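Local coordinates for protein chorismate mutase (Paraburkholderia phymatum, PDB 5TS9) that probably catalyses the rearrangement of chorismate to prephenate as an all-helical chorismate mutase of the type II family, at residues A[75-80]-A[164-168]; A[17-22]-A[120-125]. All blocks are in the same frame, centred on the assembly; numbering follows the deposited sequence. Where two conformers were deposited one is given.

From the N terminus, the chain enters helix 16-39, whose residues 17-22 wait for helix 106-128 and close the loop of contact 2 across 97 intervening residues. Inside that interval lies helix 67-95, and its residues 75-80 meet the end of helix 156-165 only after the first loop has closed. The segments therefore alternate along the chain, and the two loops cross. Contact 2 ties the first long helix to helix 106-128, and contact 1 ties helix 67-95 to the C-terminal end. The centres lie about 13 Å apart, and Met-22 of contact 2 packs on Gln-77, Ala-165 and Val-166 of contact 1.

Contact 1: A[75-80]-A[164-168]; sequences SDQVEA and RAVAR
Asp-76 OD1 is gripped by two arginines and a water. Arg-164 NH1 gives a nearly straight bond of 2.9 Å to it (172° at the hydrogen), descending from above the carboxylate, 61° out of its plane. Arg-168 NH2 adds a weak bond to the same oxygen. The other oxygen takes the firmer half of the Arg-168 contact: NE reaches Asp-76 OD2 at 2.9 Å on its syn side, and the acceptor lies close to the guanidinium plane. One carboxylate is thus shared between two guanidinium groups, with both of its oxygens bonded.

Arg-164 bends at chi2 (71°), which turns its guanidinium back over helix 67-95, where Glu-79 CB lies over one face toward its rim, 3.6 Å above the plane. Waters complete the network. One donates to Asp-76 OD2 (2.7 Å) and to Ala-165 O and accepts from Arg-168 N; the other joins Asp-76 OD1 to Arg-164 NH2.

Ala-165 O, at the end of its helix, also receives Gln-77 NE2 at 2.9 Å, above the carbonyl plane and through a bent bond. Gln-77 NE2 also bonds to Ile-73 O. Beside this, Ala-80 CB touches Ala-165 CB at 3.8 Å, a small apolar patch where helix 67-95 meets helix 156-165. Arg-164 NE is buried here with no partner.

The network continues across the dimer: Arg-164 forms a salt bridge with Glu-79 of the second subunit, while Glu-79 pairs with Lys-82 of its own chain and with Arg-164 of that subunit. Geometrically this is a salt-bridge network, centred on Asp-76, which fastens the last turn of helix 156-165 and the residues after it to helix 67-95, beside the subunit interface of an all-helical chorismate mutase dimer.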
ATOM      1  N   SER A  75      -5.821   9.982  -1.737  1.00 15.96           N
ATOM      2  CA  SER A  75      -5.816   8.788  -0.885  1.00 17.36           C
ATOM      3  C   SER A  75      -4.812   7.778  -1.408  1.00 17.17           C
ATOM      4  O   SER A  75      -4.036   7.207  -0.638  1.00 21.13           O
ATOM      5  CB  SER A  75      -7.199   8.137  -0.811  1.00 22.40           C
ATOM      6  OG  SER A  75      -8.212   9.077  -0.480  1.00 30.66           O
ATOM      7  N   ASP A  76      -4.782   7.583  -2.727  1.00 14.45           N
ATOM      8  CA  ASP A  76      -3.780   6.695  -3.314  1.00 13.76           C
ATOM      9  C   ASP A  76      -2.364   7.181  -3.033  1.00 13.30           C
ATOM     10  O   ASP A  76      -1.479   6.370  -2.758  1.00 13.47           O
ATOM     11  CB  ASP A  76      -4.019   6.556  -4.823  1.00 14.82           C
ATOM     12  CG  ASP A  76      -5.264   5.720  -5.140  1.00 19.48           C
ATOM     13  OD1 ASP A  76      -5.693   4.913  -4.258  1.00 16.15           O
ATOM     14  OD2 ASP A  76      -5.799   5.854  -6.267  1.00 21.86           O
ATOM     15  N   GLN A  77      -2.132   8.497  -3.106  1.00 16.02           N
ATOM     16  CA  GLN A  77      -0.800   9.036  -2.831  1.00 13.46           C
ATOM     17  C   GLN A  77      -0.379   8.787  -1.397  1.00 14.10           C
ATOM     18  O   GLN A  77       0.795   8.479  -1.137  1.00 14.89           O
ATOM     19  CB  GLN A  77      -0.741  10.547  -3.096  1.00 14.16           C
ATOM     20  CG  GLN A  77      -1.070  10.999  -4.505  1.00 14.62           C
ATOM     21  CD  GLN A  77      -0.462  10.122  -5.576  1.00 17.74           C
ATOM     22  OE1 GLN A  77       0.746  10.158  -5.819  1.00 22.49           O
ATOM     23  NE2 GLN A  77      -1.304   9.352  -6.258  1.00 14.30           N
ATOM     24  N   VAL A  78      -1.296   8.969  -0.439  1.00 13.57           N
ATOM     25  CA  VAL A  78      -0.862   8.806   0.945  0.51 13.49           C
ATOM     26  C   VAL A  78      -0.660   7.329   1.276  1.00 12.87           C
ATOM     27  O   VAL A  78       0.261   6.988   2.015  1.00 17.26           O
ATOM     28  CB  VAL A  78      -1.833   9.496   1.920  0.51 18.50           C
ATOM     29  CG1 VAL A  78      -1.895  10.978   1.629  0.51 20.31           C
ATOM     30  CG2 VAL A  78      -3.202   8.891   1.826  0.51 14.52           C
ATOM     31  N   GLU A  79      -1.446   6.425   0.687  1.00 12.74           N
ATOM     32  CA  GLU A  79      -1.229   4.995   0.923  0.54 12.29           C
ATOM     33  C   GLU A  79       0.080   4.519   0.307  1.00 11.78           C
ATOM     34  O   GLU A  79       0.773   3.678   0.883  1.00 15.41           O
ATOM     35  CB  GLU A  79      -2.395   4.169   0.369  0.54 12.47           C
ATOM     36  CG  GLU A  79      -3.715   4.403   1.073  0.54 18.77           C
ATOM     37  CD  GLU A  79      -3.672   4.002   2.529  0.54 18.23           C
ATOM     38  OE1 GLU A  79      -3.004   2.997   2.853  0.54 24.38           O
ATOM     39  OE2 GLU A  79      -4.298   4.687   3.352  0.54 16.14           O
ATOM     40  N   ALA A  80       0.430   5.014  -0.884  1.00 11.80           N
ATOM     41  CA  ALA A  80       1.709   4.602  -1.457  1.00 11.92           C
ATOM     42  C   ALA A  80       2.860   5.105  -0.590  1.00 14.87           C
ATOM     43  O   ALA A  80       3.855   4.402  -0.377  1.00 12.07           O
ATOM     44  CB  ALA A  80       1.845   5.126  -2.889  1.00 11.73           C
ATOM     45  N   ARG A 164       1.197   1.576  -6.867  1.00 13.10           N
ATOM     46  CA  ARG A 164       0.077   1.861  -5.975  1.00 16.69           C
ATOM     47  C   ARG A 164      -0.407   3.293  -6.160  1.00 16.24           C
ATOM     48  O   ARG A 164      -1.618   3.559  -6.152  1.00 16.77           O
ATOM     49  CB  ARG A 164       0.498   1.613  -4.514  1.00 12.66           C
ATOM     50  CG  ARG A 164      -0.575   1.953  -3.456  1.00 11.94           C
ATOM     51  CD  ARG A 164      -1.724   0.934  -3.510  1.00 16.06           C
ATOM     52  NE  ARG A 164      -2.806   1.192  -2.559  1.00 19.47           N
ATOM     53  CZ  ARG A 164      -3.775   2.076  -2.769  1.00 21.51           C
ATOM     54  NH1 ARG A 164      -3.774   2.804  -3.887  1.00 18.43           N
ATOM     55  NH2 ARG A 164      -4.734   2.247  -1.859  1.00 19.81           N
ATOM     56  N   ALA A 165       0.522   4.234  -6.354  1.00 12.60           N
ATOM     57  CA  ALA A 165       0.128   5.641  -6.430  1.00 12.91           C
ATOM     58  C   ALA A 165      -0.668   5.963  -7.693  1.00 17.12           C
ATOM     59  O   ALA A 165      -1.569   6.805  -7.650  1.00 18.18           O
ATOM     60  CB  ALA A 165       1.361   6.539  -6.340  1.00 12.86           C
ATOM     61  N   VAL A 166      -0.371   5.309  -8.815  1.00 14.60           N
ATOM     62  CA  VAL A 166      -1.018   5.606 -10.096  1.00 14.69           C
ATOM     63  C   VAL A 166      -2.335   4.850 -10.263  1.00 15.07           C
ATOM     64  O   VAL A 166      -2.952   4.882 -11.338  1.00 15.88           O
ATOM     65  CB  VAL A 166      -0.077   5.270 -11.269  1.00 15.07           C
ATOM     66  CG1 VAL A 166       1.211   6.075 -11.164  1.00 14.90           C
ATOM     67  CG2 VAL A 166       0.197   3.757 -11.315  1.00 14.94           C
ATOM     68  N   ALA A 167      -2.762   4.170  -9.195  1.00 17.25           N
ATOM     69  CA  ALA A 167      -3.876   3.217  -9.242  1.00 19.10           C
ATOM     70  C   ALA A 167      -5.115   3.743  -9.963  1.00 20.53           C
ATOM     71  O   ALA A 167      -5.784   2.992 -10.690  1.00 17.90           O
ATOM     72  CB  ALA A 167      -4.240   2.812  -7.811  1.00 14.72           C
ATOM     73  N   ARG A 168      -5.486   4.995  -9.742  1.00 17.81           N
ATOM     74  CA  ARG A 168      -6.749   5.475 -10.301  1.00 18.16           C
ATOM     75  C   ARG A 168      -6.564   6.696 -11.206  1.00 22.32           C
ATOM     76  O   ARG A 168      -7.452   7.547 -11.318  1.00 19.21           O
ATOM     77  CB  ARG A 168      -7.749   5.744  -9.180  1.00 18.93           C
ATOM     78  CG  ARG A 168      -7.968   4.484  -8.347  1.00 24.51           C
ATOM     79  CD  ARG A 168      -9.077   4.616  -7.336  1.00 26.76           C
ATOM     80  NE  ARG A 168      -8.560   5.163  -6.097  1.00 19.97           N
ATOM     81  CZ  ARG A 168      -9.259   5.258  -4.970  1.00 21.16           C
ATOM     82  NH1 ARG A 168     -10.525   4.842  -4.920  1.00 19.68           N
ATOM     83  NH2 ARG A 168      -8.683   5.762  -3.890  1.00 18.04           N
TER
HETATM   84  O   HOH W   1      -4.333   7.094  -8.177  1.00 16.47           O
HETATM   85  O   HOH W   2      -6.480   4.438  -1.535  1.00 26.95           O

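Contact 2: A[17-22]-A[120-125]; sequences PLVRSM and SIMQNL
Leu-18 and Asn-124 meet at the closest backbone approach, their CA atoms 5.0 Å apart, and their side chains lie alongside and run opposite ways. Asn-124 CB rests on Leu-18 CA and CB, while Leu-18 CD1 lies 3.7 Å from Ile-121 O. With CG of Leu-18 anti to the backbone N (chi1 173°), its two methyls run along helix 106-128: CD2 touches Leu-125 CD2 at 4.0 Å, and CD1 nears Ile-121 CG2.

One turn further along helix 16-39, Ser-21 faces Ile-121. Its OG sits 3.5 Å from Ile-121 CG1, and its CB packs against Ser-120 OG. Met-22 CG approaches Ile-121 CD1 at 4.3 Å, extending the apolar strip toward Gln-77 on helix 67-95.

The polar bridge is slight. Asn-124 ND2 donates to Ser-21 OG at 3.3 Å, a weak bond despite its angle of 158°. Ser-21 was modelled in two conformers; in this one OG lies beside Leu-18 O, so close that the contact is doubtful as a hydrogen bond. Leu-18 O takes the regular helical bond from Met-22 N.

Further packing surrounds the pair. Ile-121 abuts Phe-74 of helix 67-95, Leu-18 abuts Ile-169, and Leu-125 abuts Arg-132. The two segments run nearly antiparallel, at 162° between their directions, with an axis separation of 8.8 Å consistent with the small Ser-21 and Ser-120 at the interface.

No charged pair joins the segments. Their cohesion therefore appears to rest mainly on the packing of Leu-18, Ile-121 and the CB atoms of Asn-124 and Ser-21, with Met-22 and Leu-125 at the margin; the asparagine-serine bond, weak and made to a serine with two conformers, probably adds little holding strength.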
ATOM      1  N   PRO A  17       4.888  12.952 -17.389  1.00 24.10           N
ATOM      2  CA  PRO A  17       4.967  14.055 -16.413  1.00 22.65           C
ATOM      3  C   PRO A  17       4.075  13.857 -15.189  1.00 24.70           C
ATOM      4  O   PRO A  17       4.481  14.196 -14.068  1.00 22.13           O
ATOM      5  CB  PRO A  17       4.555  15.287 -17.242  1.00 24.02           C
ATOM      6  CG  PRO A  17       4.885  14.921 -18.651  1.00 24.89           C
ATOM      7  CD  PRO A  17       4.562  13.452 -18.740  1.00 24.72           C
ATOM      8  N   LEU A  18       2.875  13.304 -15.360  1.00 19.88           N
ATOM      9  CA  LEU A  18       2.036  13.001 -14.204  1.00 18.93           C
ATOM     10  C   LEU A  18       2.695  11.961 -13.301  1.00 20.79           C
ATOM     11  O   LEU A  18       2.785  12.148 -12.079  1.00 17.90           O
ATOM     12  CB  LEU A  18       0.659  12.519 -14.676  1.00 19.73           C
ATOM     13  CG  LEU A  18      -0.319  11.985 -13.613  1.00 18.41           C
ATOM     14  CD1 LEU A  18      -0.508  12.999 -12.520  1.00 18.29           C
ATOM     15  CD2 LEU A  18      -1.654  11.655 -14.275  1.00 19.03           C
ATOM     16  N   VAL A  19       3.177  10.859 -13.890  1.00 18.00           N
ATOM     17  CA  VAL A  19       3.791   9.781 -13.106  1.00 16.83           C
ATOM     18  C   VAL A  19       5.070  10.273 -12.451  1.00 19.13           C
ATOM     19  O   VAL A  19       5.404   9.878 -11.331  1.00 15.90           O
ATOM     20  CB  VAL A  19       4.033   8.551 -14.010  1.00 21.13           C
ATOM     21  CG1 VAL A  19       4.869   7.470 -13.302  1.00 20.43           C
ATOM     22  CG2 VAL A  19       2.703   7.964 -14.449  1.00 20.47           C
ATOM     23  N   ARG A  20       5.796  11.161 -13.129  1.00 19.13           N
ATOM     24  CA  ARG A  20       6.986  11.757 -12.536  1.00 25.24           C
ATOM     25  C   ARG A  20       6.636  12.558 -11.281  1.00 17.53           C
ATOM     26  O   ARG A  20       7.321  12.453 -10.263  1.00 19.46           O
ATOM     27  CB  ARG A  20       7.670  12.633 -13.589  1.00 25.29           C
ATOM     28  CG  ARG A  20       9.096  13.005 -13.293  1.00 37.81           C
ATOM     29  CD  ARG A  20       9.651  13.777 -14.492  1.00 50.97           C
ATOM     30  NE  ARG A  20      10.030  12.918 -15.620  1.00 55.01           N
ATOM     31  CZ  ARG A  20       9.871  13.251 -16.899  1.00 58.44           C
ATOM     32  NH1 ARG A  20       9.306  14.408 -17.225  1.00 61.07           N
ATOM     33  NH2 ARG A  20      10.268  12.427 -17.859  1.00 62.25           N
ATOM     34  N   SER A  21       5.556  13.348 -11.323  1.00 19.05           N
ATOM     35  CA  SER A  21       5.192  14.139 -10.154  0.56 17.34           C
ATOM     36  C   SER A  21       4.804  13.240  -8.983  1.00 22.00           C
ATOM     37  O   SER A  21       5.193  13.499  -7.835  1.00 22.24           O
ATOM     38  CB  SER A  21       4.062  15.111 -10.507  0.56 19.55           C
ATOM     39  OG  SER A  21       2.938  14.434 -11.046  0.56 19.46           O
ATOM     40  N   MET A  22       4.058  12.164  -9.250  1.00 21.49           N
ATOM     41  CA  MET A  22       3.739  11.210  -8.187  1.00 16.06           C
ATOM     42  C   MET A  22       4.999  10.541  -7.661  1.00 16.04           C
ATOM     43  O   MET A  22       5.124  10.312  -6.450  1.00 17.72           O
ATOM     44  CB  MET A  22       2.754  10.156  -8.696  1.00 14.70           C
ATOM     45  CG  MET A  22       1.376  10.711  -9.034  1.00 15.20           C
ATOM     46  SD  MET A  22       0.245   9.377  -9.572  1.00 17.10           S
ATOM     47  CE  MET A  22      -1.290  10.313  -9.764  1.00 16.39           C
ATOM     48  N   SER A 120       1.205  20.425  -8.790  1.00 28.60           N
ATOM     49  CA  SER A 120       1.750  19.890 -10.033  0.53 28.19           C
ATOM     50  C   SER A 120       1.067  18.586 -10.423  1.00 27.53           C
ATOM     51  O   SER A 120       0.870  18.329 -11.615  1.00 26.28           O
ATOM     52  CB  SER A 120       3.255  19.688  -9.915  0.53 29.17           C
ATOM     53  OG  SER A 120       3.543  18.507  -9.197  0.53 25.01           O
ATOM     54  N   ILE A 121       0.687  17.761  -9.447  1.00 21.38           N
ATOM     55  CA  ILE A 121      -0.047  16.539  -9.755  1.00 21.88           C
ATOM     56  C   ILE A 121      -1.409  16.881 -10.346  1.00 25.14           C
ATOM     57  O   ILE A 121      -1.834  16.305 -11.353  1.00 20.09           O
ATOM     58  CB  ILE A 121      -0.195  15.672  -8.493  1.00 18.12           C
ATOM     59  CG1 ILE A 121       1.131  14.980  -8.156  1.00 17.86           C
ATOM     60  CG2 ILE A 121      -1.331  14.689  -8.696  1.00 17.81           C
ATOM     61  CD1 ILE A 121       1.167  14.354  -6.763  1.00 16.50           C
ATOM     62  N   MET A 122      -2.116  17.823  -9.721  1.00 21.49           N
ATOM     63  CA  MET A 122      -3.407  18.240 -10.261  1.00 28.19           C
ATOM     64  C   MET A 122      -3.255  18.906 -11.621  1.00 24.08           C
ATOM     65  O   MET A 122      -4.077  18.680 -12.517  1.00 26.22           O
ATOM     66  CB  MET A 122      -4.120  19.158  -9.271  1.00 22.47           C
ATOM     67  CG  MET A 122      -4.629  18.390  -8.029  1.00 27.18           C
ATOM     68  SD  MET A 122      -5.637  19.430  -6.977  1.00 31.83           S
ATOM     69  CE  MET A 122      -5.968  18.333  -5.616  1.00 28.39           C
ATOM     70  N   GLN A 123      -2.213  19.718 -11.810  1.00 23.15           N
ATOM     71  CA  GLN A 123      -2.031  20.336 -13.122  1.00 26.21           C
ATOM     72  C   GLN A 123      -1.778  19.277 -14.186  1.00 24.83           C
ATOM     73  O   GLN A 123      -2.305  19.362 -15.302  1.00 26.36           O
ATOM     74  CB  GLN A 123      -0.882  21.346 -13.084  1.00 30.69           C
ATOM     75  CG  GLN A 123      -0.589  21.986 -14.448  1.00 41.26           C
ATOM     76  CD  GLN A 123      -1.796  22.725 -15.025  1.00 54.20           C
ATOM     77  OE1 GLN A 123      -2.366  22.311 -16.042  1.00 61.14           O
ATOM     78  NE2 GLN A 123      -2.192  23.821 -14.377  1.00 51.56           N
ATOM     79  N   ASN A 124      -0.983  18.259 -13.845  1.00 22.58           N
ATOM     80  CA  ASN A 124      -0.703  17.165 -14.769  1.00 22.24           C
ATOM     81  C   ASN A 124      -1.937  16.300 -15.018  1.00 24.23           C
ATOM     82  O   ASN A 124      -2.153  15.837 -16.143  1.00 23.32           O
ATOM     83  CB  ASN A 124       0.441  16.317 -14.211  1.00 21.08           C
ATOM     84  CG  ASN A 124       1.776  17.040 -14.280  1.00 41.58           C
ATOM     85  OD1 ASN A 124       1.957  17.931 -15.106  1.00 41.39           O
ATOM     86  ND2 ASN A 124       2.710  16.665 -13.419  1.00 40.00           N
ATOM     87  N   LEU A 125      -2.734  16.037 -13.978  1.00 22.87           N
ATOM     88  CA  LEU A 125      -3.983  15.295 -14.173  1.00 26.67           C
ATOM     89  C   LEU A 125      -4.882  15.991 -15.177  1.00 30.07           C
ATOM     90  O   LEU A 125      -5.447  15.360 -16.085  1.00 29.32           O
ATOM     91  CB  LEU A 125      -4.717  15.163 -12.847  1.00 27.84           C
ATOM     92  CG  LEU A 125      -4.398  13.968 -11.982  1.00 29.08           C
ATOM     93  CD1 LEU A 125      -4.844  14.276 -10.563  1.00 30.66           C
ATOM     94  CD2 LEU A 125      -5.100  12.753 -12.537  1.00 27.56           C
TER